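Local coordinates for hydroxylase (Rhodococcus sp., PDB 2OR0), which is probably a flavin-dependent monooxygenase of the acyl-CoA dehydrogenase fold, inserting one oxygen atom into a substrate not yet identified, at residues L66-Y71 with Q115-I120; V76-F81 with E243-M248; S95-G100 with T259-G264; G157-Q162 with I194-W199; G299-E304 with D353-R358. One frame throughout, in Å; residues are numbered along the deposited sequence.

From the N terminus, the loop 66-71 opens interaction 1, which closes on helix 114-121 after a mainly helical excursion. Before it closes, interactions 2 and 3 open on the successive helices 78-91 and 93-102, so both cross interaction 1; they also cross each other, closing in the loop 243-248 and on helix 250-277. Interaction 4 lies wholly within the spans of both and pins a turn between two strands of the sheet to the strand 193-195. Interaction 5 follows in series and joins the long helices 292-324 and 331-356. Interactions 1 and 2 touch through Leu-66, Leu-245, Phe-246 and Phe-81, while interaction 3 touches interactions 2 and 4.

Interaction 1 (L66-Y71 with Q115-I120); sequences LQPRLY and QVQEEI
Tyr-71 lays its ring across Gln-117 and sets its hydroxyl against Glu-118. The ring swings to the side of its own backbone N (chi1 -63°), which carries it over to helix 114-121, where CE2 rests 3.8 Å from Gln-117 CB and the backbone O of Gln-117 lies over one face near the rim. Leu-70 CG occupies the opposite face. At the edge, Tyr-71 OH donates a hydrogen bond of 2.9 Å to Glu-118 OE1, using the anti side of the carboxylate. Glu-118 starts with CG anti to its backbone N and then bends at chi2 (51°), bringing OE1 back to the phenol and within 3.2 Å of Tyr-71 CE1. Gln-117 instead runs extended beyond CG, and its OE1 comes 4.0 Å from Pro-68 CG; its NE2 is held by the backbone O of Ala-112. Within the loop, Gln-67 NE2 donates to Tyr-71 O at 2.8 Å and also to Asn-125 O. Gln-67 and Pro-68 pack on Trp-121, at the end of helix 114-121. The loop between helices 51-60 and 78-91 is thereby fastened to helix 114-121, which also reaches strand 163-170 through Glu-119 and Ile-120 on Trp-163.

Interaction 2 (V76-F81 with E243-M248); sequences VHPREF and EPLFNM
Val-76 meets Leu-245 through its backbone: the carbonyl O lies 3.6 Å from Leu-245 CD2 and equally near CD1, straddled by the two methyls. In Leu-245, CG anti to the backbone N (chi1 170°) aims both methyls at this oxygen. Next comes His-77, the N-cap of helix 78-91, whose ND1 accepts from Arg-79 N at 3.0 Å; its ring has Pro-78 CD over one face. Pro-78, in the first turn of the helix, carries the apolar part of the contact. Its CD lies 4.1 Å from Leu-245 CD1, the two side chains running past each other in opposite senses, while its CG touches the CE methyl of selenomethionine Met-248 at 3.9 Å. Bends at chi2 and chi3 curl the Met-248 chain so that CE, at its end, does the touching. In the facing segment, which holds a short 3-10 turn, Asn-247 ND2 donates to Glu-243 O at 2.8 Å and also to Arg-241 O. No hydrogen bond joins the two segments. Cohesion therefore probably rests on apolar packing, with Met-253 of helix 250-277 lying against Pro-78, Leu-245 and Met-248 alike.

Interaction 3 (S95-G100 with T259-G264); sequences SGWVTG and TAAVIG
Ala-261 sets its CB against the backbone of helix 93-102, 3.7 Å from Gly-96 O and 3.8 Å from Trp-97 CA. Here the CA atoms of Trp-97 and Ala-261 come within 5.1 Å. Near the centre of the chain, helix 93-102 thus packs nearly antiparallel (162°) on helix 250-277, part of the acyl-CoA dehydrogenase C-terminal domain, the segment axes 8.4 Å apart. Among side chains, the indole of Trp-97, with CG anti to the backbone N (chi1 -179°), extends alongside Val-262, whose CG2 meets CZ3 at the ring edge, 4.0 Å away; Val-349 of helix 331-356 also packs on Val-262. Polar bonding stays outside the interface: Gly-96 O accepts from Gly-100 N in its own helix, and Trp-97 NE1 is bonded to Ser-156 OG. With no hydrogen bond across, the closeness of the backbones rests on Gly-96, Gly-100 and Ala-261, while Trp-97 CE3 and CZ3 fill in against Ala-261 and Val-262.

Interaction 4 (G157-Q162 with I194-W199); sequences GTDHCQ and IVEDTW
Ile-194 reaches from its strand into the turn at Thr-158 and Asp-159, all three of its outer carbons making contact. Its CG2 meets Thr-158 CG2 at 3.9 Å, the two side chains approaching tip to tip, and its CD1 lies 3.9 Å from the carbonyl O of Thr-158. Thr-158 offers its methyl because CG2 sits between the backbone N and the carbonyl carbon, with OG1 anti to the N (chi1 -156°); that hydroxyl is engaged by Ser-155 OG. Asp-159 passes Ile-194 at a slant, its OD1 4.0 Å from Ile-194 CD1. The 3-10 turn that presents both residues is closed by the bond from His-160 N to Gly-157 O, 2.9 Å long. Leu-212 of strand 210-214 packs against both Thr-158 and Ile-194. Beside the isoleucine, Asp-159 OD1 and Glu-196 OE2 stand 4.3 Å apart. Lys-210 forms salt bridges with both carboxylates, Asp-159 through OD2 and Glu-196 through OE1, which probably offsets the repulsion between the two acids and makes a shared cation, rather than a direct bond, the polar link across the contact.

Interaction 5 (G299-E304 with D353-R358); sequences GESAAE and DEIFAR
Ser-301 rests its short side chain on Ile-355, its OG 3.5 Å and its CB 3.6 Å from the CG2 methyl. The same OG lies 3.6 Å from Glu-354 CB, so the hydroxyl meets carbon on two consecutive residues of the facing helix. Its polar need is met by Ala-351 O, one turn earlier on that helix, to which it is hydrogen-bonded. Ile-355 places CG1 between its backbone N and carbonyl carbon (chi1 54°); this leaves CG2 beside the N, where it touches the serine. Glu-354 begins toward helix 292-324 but bends at chi2 (-64°), turning its carboxylate away from Ser-301, toward Arg-358. There Arg-358 NH1 forms a salt bridge with Glu-354 OE1 at 3.2 Å, the carboxylate oxygen lying in the guanidinium plane, and also donates a longer bond of 3.3 Å to Glu-354 O from above the carbonyl plane. One nitrogen thus grips both side chain and backbone of the glutamate. The contact joins helices 292-324 and 331-356, consecutive in the chain and both in the helical acyl-CoA dehydrogenase C-terminal domain. Leu-270 of helix 250-277 packs on Ala-302 and Ile-355, and Met-370 of helix 370-381 also meets the isoleucine.

Interaction 1 (L66-Y71 with Q115-I120)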
# COMPACT_ATOMS: atom_id res chain seq x y z
N LEU A 66 -0.99 -10.28 7.32
CA LEU A 66 0.23 -10.00 8.07
C LEU A 66 -0.05 -9.81 9.56
O LEU A 66 0.79 -9.29 10.30
CB LEU A 66 0.94 -8.76 7.50
CG LEU A 66 1.29 -8.75 6.01
CD1 LEU A 66 1.76 -7.36 5.61
CD2 LEU A 66 2.35 -9.84 5.64
N GLN A 67 -1.24 -10.20 9.99
CA GLN A 67 -1.68 -10.07 11.38
C GLN A 67 -1.10 -11.23 12.24
O GLN A 67 -0.93 -12.34 11.72
CB GLN A 67 -3.20 -10.10 11.40
CG GLN A 67 -3.85 -9.62 12.69
CD GLN A 67 -5.25 -9.08 12.43
OE1 GLN A 67 -5.46 -8.31 11.48
NE2 GLN A 67 -6.21 -9.48 13.27
N PRO A 68 -0.77 -10.97 13.53
CA PRO A 68 -0.36 -12.07 14.44
C PRO A 68 -1.40 -13.19 14.54
O PRO A 68 -2.60 -12.91 14.49
CB PRO A 68 -0.19 -11.38 15.81
CG PRO A 68 0.07 -9.94 15.48
CD PRO A 68 -0.72 -9.65 14.20
N ARG A 69 -0.93 -14.43 14.64
CA ARG A 69 -1.82 -15.60 14.82
C ARG A 69 -2.62 -15.51 16.11
O ARG A 69 -3.77 -15.95 16.16
CB ARG A 69 -1.03 -16.93 14.79
CG ARG A 69 -0.64 -17.37 13.39
CD ARG A 69 0.33 -18.56 13.43
NE ARG A 69 1.07 -18.72 12.17
CZ ARG A 69 0.59 -19.34 11.09
NH1 ARG A 69 -0.65 -19.85 11.10
NH2 ARG A 69 1.35 -19.43 9.99
N LEU A 70 -2.01 -14.91 17.13
CA LEU A 70 -2.71 -14.63 18.38
C LEU A 70 -4.04 -13.93 18.10
O LEU A 70 -5.05 -14.24 18.73
CB LEU A 70 -1.84 -13.81 19.35
CG LEU A 70 -2.38 -13.43 20.73
CD1 LEU A 70 -2.72 -14.66 21.61
CD2 LEU A 70 -1.38 -12.54 21.47
N TYR A 71 -4.04 -13.01 17.13
CA TYR A 71 -5.26 -12.30 16.82
C TYR A 71 -5.90 -12.69 15.49
O TYR A 71 -6.42 -11.82 14.77
CB TYR A 71 -5.06 -10.79 16.97
CG TYR A 71 -4.73 -10.35 18.38
CD1 TYR A 71 -5.72 -10.23 19.35
CD2 TYR A 71 -3.43 -10.04 18.73
CE1 TYR A 71 -5.41 -9.82 20.65
CE2 TYR A 71 -3.11 -9.62 20.02
CZ TYR A 71 -4.11 -9.51 20.96
OH TYR A 71 -3.79 -9.09 22.22
N GLN A 115 -0.80 -4.05 24.88
CA GLN A 115 -2.09 -3.51 25.31
C GLN A 115 -2.94 -2.92 24.17
O GLN A 115 -4.17 -3.07 24.16
CB GLN A 115 -1.92 -2.49 26.44
CG GLN A 115 -3.24 -2.12 27.12
CD GLN A 115 -3.05 -1.13 28.27
OE1 GLN A 115 -1.93 -0.79 28.64
NE2 GLN A 115 -4.16 -0.67 28.83
N VAL A 116 -2.29 -2.25 23.21
CA VAL A 116 -3.05 -1.64 22.12
C VAL A 116 -3.52 -2.72 21.12
O VAL A 116 -4.61 -2.60 20.55
CB VAL A 116 -2.29 -0.44 21.48
CG1 VAL A 116 -1.00 -0.86 20.81
CG2 VAL A 116 -3.22 0.37 20.52
N GLN A 117 -2.73 -3.78 20.97
CA GLN A 117 -3.11 -4.89 20.08
C GLN A 117 -4.39 -5.52 20.61
O GLN A 117 -5.28 -5.89 19.84
CB GLN A 117 -2.00 -5.95 19.99
CG GLN A 117 -0.60 -5.44 19.64
CD GLN A 117 0.36 -6.58 19.32
OE1 GLN A 117 -0.03 -7.59 18.72
NE2 GLN A 117 1.62 -6.42 19.70
N GLU A 118 -4.48 -5.63 21.94
CA GLU A 118 -5.65 -6.18 22.62
C GLU A 118 -6.84 -5.22 22.48
O GLU A 118 -7.96 -5.65 22.20
CB GLU A 118 -5.29 -6.46 24.10
CG GLU A 118 -6.37 -7.12 24.97
CD GLU A 118 -7.00 -8.39 24.35
OE1 GLU A 118 -6.27 -9.19 23.71
OE2 GLU A 118 -8.22 -8.60 24.53
N GLU A 119 -6.60 -3.93 22.63
CA GLU A 119 -7.67 -2.93 22.42
C GLU A 119 -8.27 -3.00 21.01
O GLU A 119 -9.50 -2.95 20.83
CB GLU A 119 -7.15 -1.52 22.71
CG GLU A 119 -6.98 -1.22 24.18
CD GLU A 119 -6.30 0.11 24.44
OE1 GLU A 119 -5.65 0.66 23.52
OE2 GLU A 119 -6.41 0.61 25.57
N ILE A 120 -7.40 -3.14 20.01
CA ILE A 120 -7.83 -3.14 18.60
C ILE A 120 -8.44 -4.46 18.16
O ILE A 120 -9.52 -4.49 17.54
CB ILE A 120 -6.65 -2.68 17.68
CG1 ILE A 120 -6.28 -1.22 18.04
CG2 ILE A 120 -7.00 -2.87 16.18
CD1 ILE A 120 -5.09 -0.65 17.32

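Interaction 2 (V76-F81 with E243-M248)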
# COMPACT_ATOMS: atom_id res chain seq x y z
N VAL A 76 1.60 -14.55 6.86
CA VAL A 76 2.14 -15.03 5.58
C VAL A 76 3.54 -14.49 5.26
O VAL A 76 3.96 -13.47 5.81
CB VAL A 76 1.13 -14.86 4.39
CG1 VAL A 76 -0.22 -15.46 4.76
CG2 VAL A 76 0.96 -13.39 3.99
N HIS A 77 4.26 -15.21 4.40
CA HIS A 77 5.53 -14.76 3.85
C HIS A 77 5.22 -13.49 3.03
O HIS A 77 4.18 -13.43 2.38
CB HIS A 77 6.08 -15.86 2.91
CG HIS A 77 7.46 -15.59 2.39
ND1 HIS A 77 7.70 -14.81 1.28
CD2 HIS A 77 8.67 -15.98 2.84
CE1 HIS A 77 9.00 -14.74 1.07
NE2 HIS A 77 9.61 -15.44 2.00
N PRO A 78 6.11 -12.48 3.06
CA PRO A 78 5.91 -11.25 2.26
C PRO A 78 5.52 -11.49 0.79
O PRO A 78 4.75 -10.71 0.22
CB PRO A 78 7.29 -10.57 2.33
CG PRO A 78 7.84 -11.01 3.62
CD PRO A 78 7.35 -12.43 3.84
N ARG A 79 6.06 -12.55 0.18
CA ARG A 79 5.74 -12.87 -1.22
C ARG A 79 4.26 -13.11 -1.35
O ARG A 79 3.64 -12.60 -2.28
CB ARG A 79 6.52 -14.07 -1.76
CG ARG A 79 5.92 -14.71 -3.02
CD ARG A 79 6.80 -15.85 -3.59
NE ARG A 79 8.05 -15.36 -4.18
CZ ARG A 79 8.17 -14.92 -5.44
NH1 ARG A 79 9.35 -14.52 -5.89
NH2 ARG A 79 7.11 -14.88 -6.25
N GLU A 80 3.69 -13.91 -0.45
CA GLU A 80 2.25 -14.18 -0.48
C GLU A 80 1.40 -12.91 -0.29
O GLU A 80 0.36 -12.75 -0.94
CB GLU A 80 1.84 -15.21 0.58
CG GLU A 80 0.33 -15.50 0.48
CD GLU A 80 -0.14 -16.69 1.31
OE1 GLU A 80 0.70 -17.37 1.93
OE2 GLU A 80 -1.35 -16.95 1.31
N PHE A 81 1.81 -12.05 0.63
CA PHE A 81 1.12 -10.78 0.80
C PHE A 81 1.15 -10.01 -0.54
O PHE A 81 0.11 -9.60 -1.04
CB PHE A 81 1.80 -9.95 1.90
CG PHE A 81 1.24 -8.52 2.03
CD1 PHE A 81 -0.05 -8.32 2.49
CD2 PHE A 81 2.01 -7.42 1.70
CE1 PHE A 81 -0.57 -7.03 2.62
CE2 PHE A 81 1.52 -6.12 1.85
CZ PHE A 81 0.22 -5.93 2.32
N GLU A 243 9.18 -14.34 15.13
CA GLU A 243 8.78 -14.58 13.75
C GLU A 243 9.60 -13.72 12.76
O GLU A 243 9.67 -12.49 12.92
CB GLU A 243 7.28 -14.33 13.58
CG GLU A 243 6.38 -15.08 14.55
CD GLU A 243 6.04 -14.29 15.83
OE1 GLU A 243 6.79 -13.37 16.23
OE2 GLU A 243 5.02 -14.62 16.44
N PRO A 244 10.22 -14.36 11.74
CA PRO A 244 11.00 -13.56 10.79
C PRO A 244 10.16 -12.48 10.09
O PRO A 244 10.67 -11.41 9.83
CB PRO A 244 11.55 -14.59 9.80
CG PRO A 244 11.57 -15.90 10.60
CD PRO A 244 10.28 -15.80 11.40
N LEU A 245 8.88 -12.77 9.82
CA LEU A 245 8.01 -11.79 9.20
C LEU A 245 8.09 -10.45 9.94
O LEU A 245 8.33 -9.39 9.32
CB LEU A 245 6.57 -12.27 9.11
CG LEU A 245 5.58 -11.17 8.69
CD1 LEU A 245 5.81 -10.69 7.21
CD2 LEU A 245 4.18 -11.66 8.90
N PHE A 246 7.95 -10.50 11.26
CA PHE A 246 7.86 -9.28 12.07
C PHE A 246 9.19 -8.63 12.30
O PHE A 246 9.25 -7.56 12.91
CB PHE A 246 7.11 -9.54 13.37
CG PHE A 246 5.72 -9.97 13.15
CD1 PHE A 246 4.87 -9.22 12.34
CD2 PHE A 246 5.24 -11.15 13.72
CE1 PHE A 246 3.57 -9.62 12.11
CE2 PHE A 246 3.93 -11.55 13.49
CZ PHE A 246 3.09 -10.78 12.67
N ASN A 247 10.25 -9.24 11.79
CA ASN A 247 11.54 -8.59 11.87
C ASN A 247 12.03 -8.03 10.54
O ASN A 247 13.18 -7.63 10.42
CB ASN A 247 12.58 -9.49 12.52
CG ASN A 247 12.27 -9.76 13.98
OD1 ASN A 247 12.73 -9.02 14.85
ND2 ASN A 247 11.48 -10.80 14.24
N MSE A 248 11.14 -8.01 9.55
CA MSE A 248 11.45 -7.41 8.22
C MSE A 248 11.67 -5.88 8.31
O MSE A 248 11.13 -5.24 9.21
CB MSE A 248 10.33 -7.74 7.24
CG MSE A 248 10.24 -9.22 6.84
SE MSE A 248 11.60 -9.68 5.55
CE MSE A 248 10.91 -8.64 3.98

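Interaction 3 (S95-G100 with T259-G264)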
# COMPACT_ATOMS: atom_id res chain seq x y z
N SER A 95 -10.02 -1.68 -4.19
CA SER A 95 -9.92 -2.77 -3.23
C SER A 95 -8.47 -3.20 -3.07
O SER A 95 -8.05 -3.52 -1.97
CB SER A 95 -10.75 -3.97 -3.69
OG SER A 95 -12.11 -3.58 -3.84
N GLY A 96 -7.74 -3.26 -4.19
CA GLY A 96 -6.35 -3.69 -4.16
C GLY A 96 -5.51 -2.73 -3.35
O GLY A 96 -4.66 -3.15 -2.57
N TRP A 97 -5.74 -1.44 -3.58
CA TRP A 97 -5.02 -0.38 -2.89
C TRP A 97 -5.31 -0.42 -1.38
O TRP A 97 -4.39 -0.28 -0.56
CB TRP A 97 -5.42 0.98 -3.46
CG TRP A 97 -4.70 2.13 -2.81
CD1 TRP A 97 -5.14 2.87 -1.74
CD2 TRP A 97 -3.41 2.67 -3.16
NE1 TRP A 97 -4.21 3.84 -1.42
CE2 TRP A 97 -3.14 3.74 -2.26
CE3 TRP A 97 -2.47 2.36 -4.15
CZ2 TRP A 97 -1.95 4.50 -2.32
CZ3 TRP A 97 -1.28 3.12 -4.21
CH2 TRP A 97 -1.05 4.18 -3.31
N VAL A 98 -6.58 -0.61 -1.03
CA VAL A 98 -6.97 -0.61 0.39
C VAL A 98 -6.34 -1.82 1.12
O VAL A 98 -5.82 -1.70 2.25
CB VAL A 98 -8.51 -0.54 0.55
CG1 VAL A 98 -8.93 -0.97 1.95
CG2 VAL A 98 -9.02 0.87 0.22
N THR A 99 -6.31 -2.96 0.43
CA THR A 99 -5.65 -4.19 0.95
C THR A 99 -4.17 -3.99 1.22
O THR A 99 -3.67 -4.39 2.27
CB THR A 99 -5.84 -5.37 0.00
OG1 THR A 99 -7.23 -5.53 -0.26
CG2 THR A 99 -5.30 -6.64 0.63
N GLY A 100 -3.47 -3.38 0.27
CA GLY A 100 -2.06 -3.05 0.46
C GLY A 100 -1.69 -2.00 1.49
O GLY A 100 -0.54 -1.96 1.91
N THR A 259 3.19 -0.50 -3.69
CA THR A 259 3.74 -0.79 -5.01
C THR A 259 3.16 -2.08 -5.61
O THR A 259 2.85 -2.12 -6.80
CB THR A 259 5.26 -0.78 -4.97
OG1 THR A 259 5.67 0.49 -4.46
CG2 THR A 259 5.88 -0.97 -6.36
N ALA A 260 2.93 -3.10 -4.78
CA ALA A 260 2.17 -4.27 -5.26
C ALA A 260 0.80 -3.90 -5.82
O ALA A 260 0.40 -4.39 -6.88
CB ALA A 260 2.03 -5.33 -4.16
N ALA A 261 0.07 -3.02 -5.12
CA ALA A 261 -1.23 -2.54 -5.60
C ALA A 261 -1.09 -1.86 -6.94
O ALA A 261 -1.83 -2.18 -7.85
CB ALA A 261 -1.90 -1.62 -4.58
N VAL A 262 -0.11 -0.95 -7.09
CA VAL A 262 0.14 -0.31 -8.38
C VAL A 262 0.45 -1.35 -9.49
O VAL A 262 -0.08 -1.26 -10.60
CB VAL A 262 1.27 0.73 -8.29
CG1 VAL A 262 1.66 1.25 -9.70
CG2 VAL A 262 0.83 1.93 -7.38
N ILE A 263 1.31 -2.33 -9.18
CA ILE A 263 1.63 -3.36 -10.15
C ILE A 263 0.40 -4.15 -10.60
O ILE A 263 0.19 -4.32 -11.79
CB ILE A 263 2.82 -4.26 -9.70
CG1 ILE A 263 4.09 -3.38 -9.62
CG2 ILE A 263 3.03 -5.36 -10.72
CD1 ILE A 263 5.31 -4.01 -8.88
N GLY A 264 -0.40 -4.63 -9.65
CA GLY A 264 -1.61 -5.37 -9.97
C GLY A 264 -2.65 -4.55 -10.70
O GLY A 264 -3.39 -5.06 -11.56

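Interaction 4 (G157-Q162 with I194-W199)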
# COMPACT_ATOMS: atom_id res chain seq x y z
N GLY A 157 -9.45 3.98 2.71
CA GLY A 157 -10.39 3.03 3.33
C GLY A 157 -10.97 3.49 4.67
O GLY A 157 -11.58 2.70 5.38
N THR A 158 -10.79 4.77 4.99
CA THR A 158 -11.03 5.29 6.35
C THR A 158 -12.45 5.09 6.90
O THR A 158 -12.61 4.85 8.10
CB THR A 158 -10.54 6.76 6.49
OG1 THR A 158 -10.25 7.04 7.86
CG2 THR A 158 -11.53 7.78 5.94
N ASP A 159 -13.46 5.18 6.03
CA ASP A 159 -14.86 4.94 6.42
C ASP A 159 -15.08 3.54 7.00
O ASP A 159 -16.08 3.29 7.67
CB ASP A 159 -15.81 5.13 5.24
CG ASP A 159 -15.86 6.58 4.75
OD1 ASP A 159 -16.21 7.45 5.57
OD2 ASP A 159 -15.54 6.84 3.57
N HIS A 160 -14.14 2.62 6.71
CA HIS A 160 -14.31 1.22 7.10
C HIS A 160 -13.37 0.82 8.24
O HIS A 160 -13.29 -0.35 8.63
CB HIS A 160 -14.11 0.34 5.86
CG HIS A 160 -15.14 0.57 4.80
ND1 HIS A 160 -16.45 0.15 4.92
CD2 HIS A 160 -15.06 1.20 3.60
CE1 HIS A 160 -17.12 0.50 3.84
NE2 HIS A 160 -16.30 1.14 3.02
N CYS A 161 -12.68 1.82 8.78
CA CYS A 161 -11.71 1.63 9.85
C CYS A 161 -12.24 2.22 11.16
O CYS A 161 -12.97 3.22 11.16
CB CYS A 161 -10.38 2.26 9.48
SG CYS A 161 -9.59 1.55 7.98
N GLN A 162 -11.85 1.59 12.27
CA GLN A 162 -12.29 2.00 13.61
C GLN A 162 -11.16 2.58 14.45
O GLN A 162 -11.38 3.04 15.56
CB GLN A 162 -13.01 0.85 14.32
CG GLN A 162 -14.46 0.61 13.80
CD GLN A 162 -15.35 1.88 13.87
OE1 GLN A 162 -15.47 2.52 14.93
NE2 GLN A 162 -15.97 2.23 12.74
N ILE A 194 -13.51 12.49 10.26
CA ILE A 194 -13.33 12.21 8.83
C ILE A 194 -13.94 13.41 8.09
O ILE A 194 -15.13 13.69 8.26
CB ILE A 194 -14.05 10.89 8.42
CG1 ILE A 194 -13.40 9.66 9.11
CG2 ILE A 194 -14.02 10.69 6.90
CD1 ILE A 194 -14.19 8.33 8.95
N VAL A 195 -13.14 14.12 7.30
CA VAL A 195 -13.66 15.29 6.57
C VAL A 195 -14.28 14.87 5.23
O VAL A 195 -13.59 14.34 4.36
CB VAL A 195 -12.57 16.36 6.40
CG1 VAL A 195 -13.16 17.69 5.88
CG2 VAL A 195 -11.88 16.60 7.71
N GLU A 196 -15.59 15.10 5.08
CA GLU A 196 -16.30 14.77 3.83
C GLU A 196 -15.87 15.67 2.67
O GLU A 196 -15.37 16.78 2.88
CB GLU A 196 -17.83 14.84 4.01
CG GLU A 196 -18.46 13.69 4.82
CD GLU A 196 -18.02 12.28 4.35
OE1 GLU A 196 -18.12 11.98 3.12
OE2 GLU A 196 -17.56 11.49 5.20
N ASP A 197 -16.05 15.17 1.45
CA ASP A 197 -15.73 15.93 0.21
C ASP A 197 -14.26 16.34 0.06
O ASP A 197 -13.94 17.37 -0.53
CB ASP A 197 -16.69 17.12 0.04
CG ASP A 197 -18.15 16.70 0.17
OD1 ASP A 197 -18.58 15.82 -0.61
OD2 ASP A 197 -18.87 17.21 1.07
N THR A 198 -13.36 15.53 0.59
CA THR A 198 -11.94 15.81 0.51
C THR A 198 -11.23 14.76 -0.39
O THR A 198 -10.01 14.71 -0.45
CB THR A 198 -11.32 15.82 1.91
OG1 THR A 198 -11.64 14.58 2.57
CG2 THR A 198 -11.85 17.04 2.73
N TRP A 199 -12.00 13.94 -1.07
CA TRP A 199 -11.40 12.95 -1.98
C TRP A 199 -12.08 13.01 -3.36
O TRP A 199 -12.68 12.04 -3.82
CB TRP A 199 -11.49 11.54 -1.33
CG TRP A 199 -10.68 10.46 -2.06
CD1 TRP A 199 -11.18 9.33 -2.65
CD2 TRP A 199 -9.26 10.44 -2.29
NE1 TRP A 199 -10.16 8.59 -3.21
CE2 TRP A 199 -8.97 9.25 -3.02
CE3 TRP A 199 -8.21 11.32 -1.98
CZ2 TRP A 199 -7.68 8.91 -3.42
CZ3 TRP A 199 -6.92 10.99 -2.37
CH2 TRP A 199 -6.66 9.78 -3.09

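Interaction 5 (G299-E304 with D353-R358)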
# COMPACT_ATOMS: atom_id res chain seq x y z
N GLY A 299 3.24 -6.82 -26.18
CA GLY A 299 4.33 -7.67 -25.66
C GLY A 299 5.36 -6.85 -24.87
O GLY A 299 5.76 -7.23 -23.77
N GLU A 300 5.77 -5.70 -25.41
CA GLU A 300 6.75 -4.87 -24.76
C GLU A 300 6.25 -4.43 -23.39
O GLU A 300 6.99 -4.51 -22.41
CB GLU A 300 7.06 -3.62 -25.59
CG GLU A 300 7.72 -3.91 -26.92
CD GLU A 300 7.88 -2.65 -27.80
OE1 GLU A 300 7.21 -1.61 -27.54
OE2 GLU A 300 8.66 -2.72 -28.79
N SER A 301 5.01 -3.96 -23.32
CA SER A 301 4.44 -3.49 -22.06
C SER A 301 4.26 -4.61 -21.05
O SER A 301 4.56 -4.41 -19.86
CB SER A 301 3.09 -2.78 -22.28
OG SER A 301 3.33 -1.53 -22.93
N ALA A 302 3.76 -5.77 -21.51
CA ALA A 302 3.64 -6.95 -20.64
C ALA A 302 4.99 -7.36 -20.05
O ALA A 302 5.03 -7.80 -18.91
CB ALA A 302 3.02 -8.14 -21.39
N ALA A 303 6.07 -7.23 -20.83
CA ALA A 303 7.41 -7.59 -20.34
C ALA A 303 7.86 -6.65 -19.18
O ALA A 303 8.40 -7.09 -18.14
CB ALA A 303 8.41 -7.63 -21.47
N GLU A 304 7.61 -5.36 -19.35
CA GLU A 304 7.94 -4.36 -18.33
C GLU A 304 7.16 -4.55 -17.05
O GLU A 304 7.73 -4.47 -15.98
CB GLU A 304 7.69 -2.93 -18.86
CG GLU A 304 8.49 -2.60 -20.07
CD GLU A 304 9.99 -2.65 -19.80
OE1 GLU A 304 10.49 -1.69 -19.19
OE2 GLU A 304 10.66 -3.62 -20.23
N ASP A 353 0.77 3.18 -19.64
CA ASP A 353 0.57 4.34 -20.54
C ASP A 353 0.72 3.95 -22.02
O ASP A 353 -0.00 4.47 -22.87
CB ASP A 353 1.52 5.49 -20.26
CG ASP A 353 1.26 6.18 -18.93
OD1 ASP A 353 0.12 6.08 -18.39
OD2 ASP A 353 2.23 6.82 -18.41
N GLU A 354 1.72 3.11 -22.33
CA GLU A 354 2.02 2.76 -23.71
C GLU A 354 0.85 1.98 -24.32
O GLU A 354 0.50 2.19 -25.47
CB GLU A 354 3.35 1.98 -23.82
CG GLU A 354 4.55 2.84 -23.51
CD GLU A 354 4.73 3.99 -24.53
OE1 GLU A 354 4.56 3.77 -25.75
OE2 GLU A 354 5.05 5.13 -24.12
N ILE A 355 0.21 1.11 -23.56
CA ILE A 355 -0.94 0.39 -24.13
C ILE A 355 -2.22 1.22 -24.14
O ILE A 355 -3.03 1.06 -25.05
CB ILE A 355 -1.19 -0.98 -23.48
CG1 ILE A 355 -1.32 -0.86 -21.96
CG2 ILE A 355 -0.06 -1.95 -23.85
CD1 ILE A 355 -1.79 -2.18 -21.28
N PHE A 356 -2.40 2.10 -23.16
CA PHE A 356 -3.57 2.97 -23.15
C PHE A 356 -3.55 3.87 -24.39
O PHE A 356 -4.58 4.10 -25.01
CB PHE A 356 -3.66 3.81 -21.86
CG PHE A 356 -5.01 4.52 -21.69
CD1 PHE A 356 -6.19 3.77 -21.51
CD2 PHE A 356 -5.10 5.90 -21.73
CE1 PHE A 356 -7.45 4.40 -21.37
CE2 PHE A 356 -6.35 6.55 -21.58
CZ PHE A 356 -7.53 5.80 -21.41
N ALA A 357 -2.39 4.38 -24.75
CA ALA A 357 -2.26 5.21 -25.94
C ALA A 357 -2.61 4.46 -27.25
O ALA A 357 -2.79 5.09 -28.28
CB ALA A 357 -0.87 5.76 -26.04
N ARG A 358 -2.66 3.12 -27.22
CA ARG A 358 -2.94 2.37 -28.44
C ARG A 358 -4.31 1.71 -28.35
O ARG A 358 -4.65 0.89 -29.17
CB ARG A 358 -1.87 1.31 -28.68
CG ARG A 358 -0.49 1.90 -28.98
CD ARG A 358 0.58 0.81 -29.21
NE ARG A 358 1.76 1.36 -29.85
CZ ARG A 358 2.74 2.01 -29.22
NH1 ARG A 358 2.70 2.20 -27.90
NH2 ARG A 358 3.76 2.47 -29.93